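Local coordinates for protein erythrocyte binding antigen 140 (Plasmodium falciparum, PDB 4GF2) that probably binds a receptor on the host erythrocyte surface through its Duffy-binding-like domains, helping the malaria parasite to invade, at residues 6-9 / 10-14; 61-64 / 65-69; 196-199 / 200-204; 208-212 / 213-217. The protein carries 3 engineered substitutions. All coordinates share one frame; numbering follows the deposited sequence.

Interaction 1: residues 6-9 / 10-14; sequences QKRT and HLFAC
Arg8 and Phe12 pair one turn apart on the N-terminal helix 4-14, where the backbone hydrogen bonds follow the i to i+4 spacing of an alpha-helix. Four backbone bonds define that spacing; the straightest, Phe12 N to Arg8 O at 2.9 Å, has an N-H...O angle of 167°. The compact side of the segment carries His10 and Leu11, both turned to helix 56-78, where His10 rests on Ile65 and Thr69 and Leu11 on Leu73. The carbonyl oxygen of Gln6 sits over the centre of the His10 imidazole, and its distance to His10 CG is 3.6 Å. That same carbonyl accepts the His10 backbone N-H, so one oxygen serves both as helix acceptor and as cover for one ring face. The ND1 of His10 makes a weak hydrogen bond to Asn47 OD1, which may help to set the ring's rotation. On the other side Arg8, Thr9 and Phe12 are exposed and touch a crystal neighbour, so their crystal conformations may owe something to the lattice. The Arg8 chain bends at both chi2 (-72°) and chi3, which carries its guanidinium forward along the helix to Phe12. Its guanidinium plane stands 82° from the Phe12 ring, which presents an edge to it: Phe12 CE2 lies over the guanidinium face, 3.5 Å from Arg8 CZ.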
loop_
_atom_site.group_PDB
_atom_site.type_symbol
_atom_site.label_atom_id
_atom_site.label_comp_id
_atom_site.label_asym_id
_atom_site.label_seq_id
_atom_site.Cartn_x
_atom_site.Cartn_y
_atom_site.Cartn_z
ATOM N N GLN A 6 25.220 45.050 -19.575
ATOM C CA GLN A 6 24.642 45.355 -18.275
ATOM C C GLN A 6 23.234 44.776 -18.155
ATOM O O GLN A 6 22.757 44.509 -17.051
ATOM C CB GLN A 6 24.619 46.869 -18.052
ATOM C CG GLN A 6 24.415 47.277 -16.607
ATOM C CD GLN A 6 24.548 48.774 -16.404
ATOM O OE1 GLN A 6 24.707 49.532 -17.361
ATOM N NE2 GLN A 6 24.487 49.207 -15.150
ATOM N N LYS A 7 22.572 44.579 -19.291
ATOM C CA LYS A 7 21.259 43.944 -19.296
ATOM C C LYS A 7 21.385 42.475 -18.902
ATOM O O LYS A 7 20.547 41.947 -18.172
ATOM C CB LYS A 7 20.591 44.071 -20.666
ATOM C CG LYS A 7 20.097 45.473 -20.982
ATOM C CD LYS A 7 19.154 45.481 -22.178
ATOM C CE LYS A 7 19.873 45.110 -23.464
ATOM N NZ LYS A 7 18.931 44.989 -24.610
ATOM N N ARG A 8 22.434 41.820 -19.388
ATOM C CA ARG A 8 22.716 40.446 -18.997
ATOM C C ARG A 8 22.940 40.382 -17.492
ATOM O O ARG A 8 22.526 39.431 -16.832
ATOM C CB ARG A 8 23.943 39.915 -19.740
ATOM C CG ARG A 8 23.759 39.825 -21.247
ATOM C CD ARG A 8 22.827 38.686 -21.631
ATOM N NE ARG A 8 23.444 37.380 -21.413
ATOM C CZ ARG A 8 22.837 36.216 -21.629
ATOM N NH1 ARG A 8 21.584 36.182 -22.065
ATOM N NH2 ARG A 8 23.483 35.082 -21.401
ATOM N N THR A 9 23.586 41.408 -16.950
ATOM C CA THR A 9 23.856 41.463 -15.519
ATOM C C THR A 9 22.558 41.393 -14.716
ATOM O O THR A 9 22.471 40.671 -13.723
ATOM C CB THR A 9 24.627 42.743 -15.147
ATOM O OG1 THR A 9 25.836 42.813 -15.914
ATOM C CG2 THR A 9 24.967 42.754 -13.664
ATOM N N HIS A 10 21.550 42.142 -15.152
ATOM C CA HIS A 10 20.240 42.105 -14.508
ATOM C C HIS A 10 19.648 40.697 -14.568
ATOM O O HIS A 10 19.148 40.175 -13.570
ATOM C CB HIS A 10 19.283 43.089 -15.184
ATOM C CG HIS A 10 19.733 44.513 -15.118
ATOM N ND1 HIS A 10 20.537 44.994 -14.105
ATOM C CD2 HIS A 10 19.496 45.562 -15.939
ATOM C CE1 HIS A 10 20.772 46.278 -14.305
ATOM N NE2 HIS A 10 20.152 46.649 -15.412
ATOM N N LEU A 11 19.708 40.089 -15.747
ATOM C CA LEU A 11 19.175 38.749 -15.945
ATOM C C LEU A 11 19.819 37.741 -15.001
ATOM O O LEU A 11 19.124 36.991 -14.318
ATOM C CB LEU A 11 19.378 38.304 -17.395
ATOM C CG LEU A 11 18.315 38.784 -18.385
ATOM C CD1 LEU A 11 18.812 38.669 -19.818
ATOM C CD2 LEU A 11 17.035 37.986 -18.202
ATOM N N PHE A 12 21.146 37.724 -14.964
ATOM C CA PHE A 12 21.863 36.735 -14.165
ATOM C C PHE A 12 21.831 37.054 -12.675
ATOM O O PHE A 12 22.003 36.163 -11.847
ATOM C CB PHE A 12 23.306 36.589 -14.654
ATOM C CG PHE A 12 23.424 35.843 -15.950
ATOM C CD1 PHE A 12 23.177 34.482 -16.002
ATOM C CD2 PHE A 12 23.772 36.501 -17.117
ATOM C CE1 PHE A 12 23.277 33.789 -17.191
ATOM C CE2 PHE A 12 23.877 35.812 -18.311
ATOM C CZ PHE A 12 23.628 34.454 -18.348
ATOM N N ALA A 13 21.609 38.317 -12.333
ATOM C CA ALA A 13 21.489 38.700 -10.932
ATOM C C ALA A 13 20.374 37.888 -10.273
ATOM O O ALA A 13 20.509 37.433 -9.139
ATOM C CB ALA A 13 21.216 40.190 -10.808
ATOM N N CYS A 14 19.275 37.701 -10.996
ATOM C CA CYS A 14 18.161 36.905 -10.497
ATOM C C CYS A 14 18.345 35.439 -10.871
ATOM O O CYS A 14 18.006 34.544 -10.100
ATOM C CB CYS A 14 16.836 37.428 -11.051
ATOM S SG CYS A 14 16.400 39.087 -10.479
#

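Interaction 2: residues 61-64 / 65-69; sequences EIFL and ISVNT
Ile62 and Ile65 meet at their outer methyls, CD1 to CD1 at 4.1 Å, with the two chains crossing obliquely. In Ile65 the CG1 branch is anti to the carbonyl carbon (chi1 -70°) and runs on extended. This lays CG1 of Ile65 3.3 Å from the carbonyl oxygen of Glu61, which also accepts the Ile65 backbone N-H. A second apolar pair forms one residue on, where Phe63 CD1 approaches Val67 CG1 at 4.2 Å. These two are also set slantwise. The other Val67 methyl, CG2, is wedged between its own backbone N and carbonyl carbon and reaches to 3.3 Å from Leu64 O.

The polar contacts are set by two hydroxyls. Ser66 swings its OG back along the helix to donate to Ile62 O at 2.9 Å, while its own backbone N donates to the same oxygen. The two donors come from opposite faces of the carbonyl plane, each tilted about 30°, so a small hydroxyl buried in the protein is satisfied within its own helix. Thr69 repeats the grip with OG1 on Ile65 O at 2.7 Å. Bonding to the carbonyl four residues back is a usual habit of serine and threonine in helices.

Helix 56-78, part of the helical Duffy-binding domain, shows a different neighbour on each flank: Leu64 and Val67 lie against helix 132-155, the Asn68 amide ND2 donates to Asn157 OD1 and to His153 O, Ile65 and Thr69 face helix 4-14, and Ile62 and Ser66 touch Phe48 of helix 46-49.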
loop_
_atom_site.group_PDB
_atom_site.type_symbol
_atom_site.label_atom_id
_atom_site.label_comp_id
_atom_site.label_asym_id
_atom_site.label_seq_id
_atom_site.Cartn_x
_atom_site.Cartn_y
_atom_site.Cartn_z
ATOM N N GLU A 61 13.904 53.269 -10.878
ATOM C CA GLU A 61 14.633 52.683 -11.994
ATOM C C GLU A 61 14.924 51.208 -11.752
ATOM O O GLU A 61 14.815 50.387 -12.664
ATOM C CB GLU A 61 15.947 53.428 -12.217
ATOM C CG GLU A 61 16.805 52.834 -13.321
ATOM C CD GLU A 61 18.233 53.325 -13.273
ATOM O OE1 GLU A 61 18.474 54.396 -12.677
ATOM O OE2 GLU A 61 19.115 52.636 -13.824
ATOM N N ILE A 62 15.302 50.875 -10.521
ATOM C CA ILE A 62 15.622 49.497 -10.170
ATOM C C ILE A 62 14.362 48.642 -10.128
ATOM O O ILE A 62 14.396 47.449 -10.434
ATOM C CB ILE A 62 16.337 49.413 -8.807
ATOM C CG1 ILE A 62 17.666 50.172 -8.855
ATOM C CG2 ILE A 62 16.570 47.960 -8.410
ATOM C CD1 ILE A 62 18.637 49.668 -9.913
ATOM N N PHE A 63 13.247 49.252 -9.747
ATOM C CA PHE A 63 11.981 48.539 -9.710
ATOM C C PHE A 63 11.571 48.209 -11.137
ATOM O O PHE A 63 11.091 47.109 -11.421
ATOM C CB PHE A 63 10.912 49.389 -9.031
ATOM C CG PHE A 63 9.975 48.607 -8.156
ATOM C CD1 PHE A 63 9.529 47.352 -8.534
ATOM C CD2 PHE A 63 9.542 49.131 -6.952
ATOM C CE1 PHE A 63 8.666 46.638 -7.724
ATOM C CE2 PHE A 63 8.682 48.424 -6.141
ATOM C CZ PHE A 63 8.245 47.178 -6.525
ATOM N N LEU A 64 11.773 49.164 -12.040
ATOM C CA LEU A 64 11.451 48.954 -13.445
ATOM C C LEU A 64 12.280 47.805 -14.007
ATOM O O LEU A 64 11.783 46.982 -14.780
ATOM C CB LEU A 64 11.697 50.230 -14.249
ATOM C CG LEU A 64 10.654 51.335 -14.065
ATOM C CD1 LEU A 64 11.170 52.659 -14.615
ATOM C CD2 LEU A 64 9.342 50.954 -14.739
ATOM N N ILE A 65 13.546 47.749 -13.605
ATOM C CA ILE A 65 14.436 46.687 -14.050
ATOM C C ILE A 65 13.978 45.336 -13.518
ATOM O O ILE A 65 14.030 44.329 -14.220
ATOM C CB ILE A 65 15.878 46.943 -13.592
ATOM C CG1 ILE A 65 16.467 48.128 -14.362
ATOM C CG2 ILE A 65 16.734 45.698 -13.806
ATOM C CD1 ILE A 65 17.805 48.605 -13.837
ATOM N N SER A 66 13.527 45.317 -12.272
ATOM C CA SER A 66 13.106 44.076 -11.642
ATOM C C SER A 66 11.899 43.456 -12.351
ATOM O O SER A 66 11.914 42.273 -12.678
ATOM C CB SER A 66 12.791 44.318 -10.169
ATOM O OG SER A 66 13.956 44.724 -9.475
ATOM N N VAL A 67 10.856 44.245 -12.592
ATOM C CA VAL A 67 9.644 43.706 -13.206
ATOM C C VAL A 67 9.895 43.267 -14.648
ATOM O O VAL A 67 9.442 42.203 -15.070
ATOM C CB VAL A 67 8.459 44.704 -13.163
ATOM C CG1 VAL A 67 8.101 45.034 -11.728
ATOM C CG2 VAL A 67 8.769 45.974 -13.954
ATOM N N ASN A 68 10.629 44.084 -15.393
ATOM C CA ASN A 68 10.946 43.782 -16.784
ATOM C C ASN A 68 11.811 42.527 -16.898
ATOM O O ASN A 68 11.652 41.734 -17.827
ATOM C CB ASN A 68 11.649 44.979 -17.431
ATOM C CG ASN A 68 12.057 44.715 -18.864
ATOM O OD1 ASN A 68 13.158 44.241 -19.127
ATOM N ND2 ASN A 68 11.168 45.024 -19.799
ATOM N N THR A 69 12.721 42.342 -15.946
ATOM C CA THR A 69 13.586 41.170 -15.952
ATOM C C THR A 69 12.773 39.936 -15.584
ATOM O O THR A 69 12.909 38.880 -16.206
ATOM C CB THR A 69 14.774 41.320 -14.981
ATOM O OG1 THR A 69 15.570 42.448 -15.361
ATOM C CG2 THR A 69 15.646 40.076 -15.010
#

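Interaction 3: residues 196-199 / 200-204; sequences LNIK and DKCVE
Leu196 O, Asn197 O and Ile198 O accept the N-H groups of Asp200, Lys201 and Cys202 in regular i to i+4 order, the N-H...O angle falling from 171° in the first bond to 143° in the third, and Lys199 O still accepts from Val203 N at 2.6 Å, although Val203 leaves the helix with a positive phi. The third bond joins Cys202 N to Ile198 O at 2.8 Å. Ile198 and Cys202 are also the pair that meets through side chains: Ile198 CG2 touches Cys202 SG at 3.8 Å. The sulfur is held anti to the carbonyl carbon (chi1 -53°), folded back over the preceding turn, where this branch of Ile198 meets it. Both residues are buried. On the exposed flank, side-chain carbons approach carbonyl oxygens. Lys201 brings CG to 3.4 Å from Asn197 O before bending at chi2, and Asp200 sets CB 3.5 Å from Leu196 O while its carboxylate leads away. Ile198 further packs on Pro218, Tyr222 and Leu278. The whole is the C-terminal end of long helix 175-202, tied by the Cys202-Cys215 disulfide to the start of helix 213-242, in keeping with the disulfide-rich helical build of Duffy-binding-like domains.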
loop_
_atom_site.group_PDB
_atom_site.type_symbol
_atom_site.label_atom_id
_atom_site.label_comp_id
_atom_site.label_asym_id
_atom_site.label_seq_id
_atom_site.Cartn_x
_atom_site.Cartn_y
_atom_site.Cartn_z
ATOM N N LEU A 196 -4.267 11.388 -17.094
ATOM C CA LEU A 196 -4.159 10.947 -18.480
ATOM C C LEU A 196 -3.105 9.856 -18.591
ATOM O O LEU A 196 -3.276 8.892 -19.335
ATOM C CB LEU A 196 -3.816 12.113 -19.410
ATOM C CG LEU A 196 -4.933 13.132 -19.657
ATOM C CD1 LEU A 196 -4.468 14.209 -20.622
ATOM C CD2 LEU A 196 -6.193 12.459 -20.186
ATOM N N ASN A 197 -2.013 10.005 -17.849
ATOM C CA ASN A 197 -1.015 8.946 -17.779
ATOM C C ASN A 197 -1.647 7.649 -17.283
ATOM O O ASN A 197 -1.359 6.571 -17.800
ATOM C CB ASN A 197 0.143 9.351 -16.870
ATOM C CG ASN A 197 1.051 10.377 -17.511
ATOM O OD1 ASN A 197 1.208 10.406 -18.731
ATOM N ND2 ASN A 197 1.658 11.228 -16.691
ATOM N N ILE A 198 -2.520 7.757 -16.287
ATOM C CA ILE A 198 -3.211 6.584 -15.758
ATOM C C ILE A 198 -4.036 5.901 -16.845
ATOM O O ILE A 198 -4.006 4.681 -16.967
ATOM C CB ILE A 198 -4.133 6.948 -14.578
ATOM C CG1 ILE A 198 -3.300 7.256 -13.335
ATOM C CG2 ILE A 198 -5.094 5.813 -14.289
ATOM C CD1 ILE A 198 -4.114 7.769 -12.166
ATOM N N LYS A 199 -4.771 6.687 -17.626
ATOM C CA LYS A 199 -5.571 6.136 -18.717
ATOM C C LYS A 199 -4.677 5.440 -19.731
ATOM O O LYS A 199 -4.924 4.298 -20.117
ATOM C CB LYS A 199 -6.372 7.232 -19.421
ATOM C CG LYS A 199 -7.436 7.891 -18.563
ATOM C CD LYS A 199 -8.689 8.200 -19.375
ATOM C CE LYS A 199 -9.604 9.172 -18.642
ATOM N NZ LYS A 199 -10.963 9.245 -19.247
ATOM N N ASP A 200 -3.640 6.146 -20.157
ATOM C CA ASP A 200 -2.710 5.642 -21.156
ATOM C C ASP A 200 -2.164 4.265 -20.787
ATOM O O ASP A 200 -2.159 3.350 -21.613
ATOM C CB ASP A 200 -1.548 6.625 -21.321
ATOM C CG ASP A 200 -0.582 6.205 -22.407
ATOM O OD1 ASP A 200 -1.040 5.923 -23.534
ATOM O OD2 ASP A 200 0.635 6.144 -22.130
ATOM N N LYS A 201 -1.712 4.120 -19.546
ATOM C CA LYS A 201 -1.030 2.903 -19.116
ATOM C C LYS A 201 -1.983 1.836 -18.584
ATOM O O LYS A 201 -1.689 0.641 -18.651
ATOM C CB LYS A 201 0.015 3.234 -18.047
ATOM C CG LYS A 201 1.051 4.256 -18.492
ATOM C CD LYS A 201 1.578 3.940 -19.887
ATOM C CE LYS A 201 2.684 4.897 -20.303
ATOM N NZ LYS A 201 3.972 4.591 -19.625
ATOM N N CYS A 202 -3.119 2.264 -18.046
ATOM C CA CYS A 202 -4.065 1.334 -17.443
ATOM C C CYS A 202 -5.169 0.972 -18.427
ATOM O O CYS A 202 -5.851 -0.040 -18.261
ATOM C CB CYS A 202 -4.667 1.936 -16.171
ATOM S SG CYS A 202 -3.437 2.505 -14.969
ATOM N N VAL A 203 -5.335 1.800 -19.455
ATOM C CA VAL A 203 -6.354 1.566 -20.469
ATOM C C VAL A 203 -7.728 1.531 -19.800
ATOM O O VAL A 203 -8.214 2.563 -19.340
ATOM C CB VAL A 203 -6.078 0.262 -21.241
ATOM C CG1 VAL A 203 -7.006 0.143 -22.441
ATOM C CG2 VAL A 203 -4.628 0.217 -21.687
ATOM N N GLU A 204 -8.347 0.354 -19.735
ATOM C CA GLU A 204 -9.625 0.195 -19.043
ATOM C C GLU A 204 -9.484 -0.743 -17.847
ATOM O O GLU A 204 -10.454 -1.021 -17.143
ATOM C CB GLU A 204 -10.693 -0.343 -20.000
ATOM C CG GLU A 204 -11.010 0.590 -21.159
ATOM C CD GLU A 204 -12.253 0.178 -21.927
ATOM O OE1 GLU A 204 -12.327 -0.983 -22.380
ATOM O OE2 GLU A 204 -13.159 1.022 -22.079
#

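Interaction 4: residues 208-212 / 213-217; sequences YEACF and GGCRL
Arg216 and Ala210 make the main hydrogen bond of this contact: NH1 of Arg216 donates to Ala210 O at 2.7 Å with an N-H...O angle of 157°. The donor arrives nearly along the C=O axis, and the oxygen lies close to the guanidinium plane. A bend at chi3 (72°) turns the guanidinium back over the turn that precedes it. Two more bonds converge on Phe212 O, which takes the backbone N-H of Cys215 and that of Arg216, each at 3.0 Å and from opposite faces of the carbonyl plane.

A water adds a bridge. It donates to Glu209 O at 2.7 Å and accepts, weakly, from Cys215 N.

The paired bonds on Phe212 O mark a helix start: a 3-10 turn at 209-211 leads to Phe212 in the N-cap position, and helix 213-242 follows.

Apolar contact comes from sulfur and methyl. Cys215 SG lies 3.6 Å from Ala210 CA and 4.0 Å from Ala210 CB. With SG anti to its backbone N (chi1 172°), the sulfur lies over the backbone of the turn, while Cys215 CB touches Glu209 O at 3.2 Å.

Covalent and ionic links tie this turn to other parts of the chain. Cys211 is bonded to Cys281 and Cys215 to Cys202, and Arg216 NH2 forms salt bridges with Asp363 and Glu366 of helix 361-382, much farther along the chain.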
loop_
_atom_site.group_PDB
_atom_site.type_symbol
_atom_site.label_atom_id
_atom_site.label_comp_id
_atom_site.label_asym_id
_atom_site.label_seq_id
_atom_site.Cartn_x
_atom_site.Cartn_y
_atom_site.Cartn_z
ATOM N N TYR A 208 -6.240 -6.798 -16.175
ATOM C CA TYR A 208 -5.403 -6.823 -14.980
ATOM C C TYR A 208 -4.199 -5.891 -15.097
ATOM O O TYR A 208 -3.136 -6.173 -14.549
ATOM C CB TYR A 208 -4.942 -8.254 -14.691
ATOM C CG TYR A 208 -6.090 -9.193 -14.383
ATOM C CD1 TYR A 208 -7.022 -8.877 -13.403
ATOM C CD2 TYR A 208 -6.255 -10.379 -15.086
ATOM C CE1 TYR A 208 -8.075 -9.718 -13.122
ATOM C CE2 TYR A 208 -7.308 -11.229 -14.810
ATOM C CZ TYR A 208 -8.216 -10.893 -13.827
ATOM O OH TYR A 208 -9.270 -11.728 -13.542
ATOM N N GLU A 209 -4.375 -4.776 -15.801
ATOM C CA GLU A 209 -3.295 -3.808 -15.976
ATOM C C GLU A 209 -2.840 -3.228 -14.640
ATOM O O GLU A 209 -1.651 -3.013 -14.419
ATOM C CB GLU A 209 -3.726 -2.665 -16.900
ATOM C CG GLU A 209 -3.794 -3.030 -18.374
ATOM C CD GLU A 209 -5.179 -3.467 -18.807
ATOM O OE1 GLU A 209 -5.944 -3.968 -17.954
ATOM O OE2 GLU A 209 -5.505 -3.301 -20.002
ATOM N N ALA A 210 -3.793 -2.980 -13.747
ATOM C CA ALA A 210 -3.487 -2.380 -12.453
ATOM C C ALA A 210 -2.710 -3.334 -11.558
ATOM O O ALA A 210 -2.276 -2.955 -10.474
ATOM C CB ALA A 210 -4.764 -1.939 -11.765
ATOM N N CYS A 211 -2.536 -4.572 -12.009
ATOM C CA CYS A 211 -1.775 -5.555 -11.251
ATOM C C CYS A 211 -0.284 -5.510 -11.596
ATOM O O CYS A 211 0.501 -6.277 -11.048
ATOM C CB CYS A 211 -2.330 -6.963 -11.494
ATOM S SG CYS A 211 -4.123 -7.124 -11.239
ATOM N N PHE A 212 0.109 -4.606 -12.491
ATOM C CA PHE A 212 1.505 -4.525 -12.917
ATOM C C PHE A 212 2.052 -3.099 -12.891
ATOM O O PHE A 212 1.306 -2.128 -13.032
ATOM C CB PHE A 212 1.663 -5.126 -14.312
ATOM C CG PHE A 212 1.158 -6.532 -14.417
ATOM C CD1 PHE A 212 1.920 -7.592 -13.954
ATOM C CD2 PHE A 212 -0.085 -6.797 -14.968
ATOM C CE1 PHE A 212 1.453 -8.893 -14.041
ATOM C CE2 PHE A 212 -0.557 -8.095 -15.058
ATOM C CZ PHE A 212 0.213 -9.142 -14.594
ATOM N N GLY A 213 3.366 -2.995 -12.718
ATOM C CA GLY A 213 4.042 -1.719 -12.564
ATOM C C GLY A 213 3.714 -0.658 -13.600
ATOM O O GLY A 213 3.664 0.527 -13.279
ATOM N N GLY A 214 3.503 -1.067 -14.846
ATOM C CA GLY A 214 3.193 -0.120 -15.904
ATOM C C GLY A 214 2.060 0.813 -15.516
ATOM O O GLY A 214 2.105 2.014 -15.783
ATOM N N CYS A 215 1.042 0.249 -14.873
ATOM C CA CYS A 215 -0.142 0.999 -14.475
ATOM C C CYS A 215 -0.041 1.470 -13.023
ATOM O O CYS A 215 -0.479 2.570 -12.686
ATOM C CB CYS A 215 -1.386 0.127 -14.663
ATOM S SG CYS A 215 -2.924 0.798 -14.002
ATOM N N ARG A 216 0.550 0.644 -12.167
ATOM C CA ARG A 216 0.607 0.947 -10.739
ATOM C C ARG A 216 1.462 2.174 -10.431
ATOM O O ARG A 216 1.263 2.830 -9.408
ATOM C CB ARG A 216 1.113 -0.268 -9.956
ATOM C CG ARG A 216 0.191 -1.476 -10.057
ATOM C CD ARG A 216 0.691 -2.651 -9.239
ATOM N NE ARG A 216 0.539 -2.428 -7.803
ATOM C CZ ARG A 216 -0.610 -2.542 -7.145
ATOM N NH1 ARG A 216 -1.722 -2.872 -7.788
ATOM N NH2 ARG A 216 -0.653 -2.322 -5.840
ATOM N N LEU A 217 2.409 2.489 -11.310
ATOM C CA LEU A 217 3.275 3.645 -11.092
ATOM C C LEU A 217 2.534 4.972 -11.281
ATOM O O LEU A 217 2.545 5.819 -10.389
ATOM C CB LEU A 217 4.511 3.579 -11.991
ATOM C CG LEU A 217 5.499 2.448 -11.677
ATOM C CD1 LEU A 217 6.735 2.572 -12.554
ATOM C CD2 LEU A 217 5.887 2.425 -10.202
HETATM O O HOH W 1 0.275 -2.656 -16.253
#

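In the fold
The four contacts come in series along the chain and fall into two clusters far apart in its N-terminal part. Interactions 1 and 2, with centres 11 Å apart, join helix 4-14 to helix 56-78: His10 NE2 is 3.4 Å from Ile65 CD1. Interactions 3 and 4, about 10 Å apart, sit where helix 175-202 gives way to helix 213-242; a disulfide links them, and Lys201 CB lies 3.3 Å from Gly214 O. Between clusters, centres are 44 to 50 Å apart. Interaction 4 is nearest the centre of the chain, about 13 Å away, and its arginine reaches acidic residues of helix 361-382, in the second Duffy-binding region of the sequence.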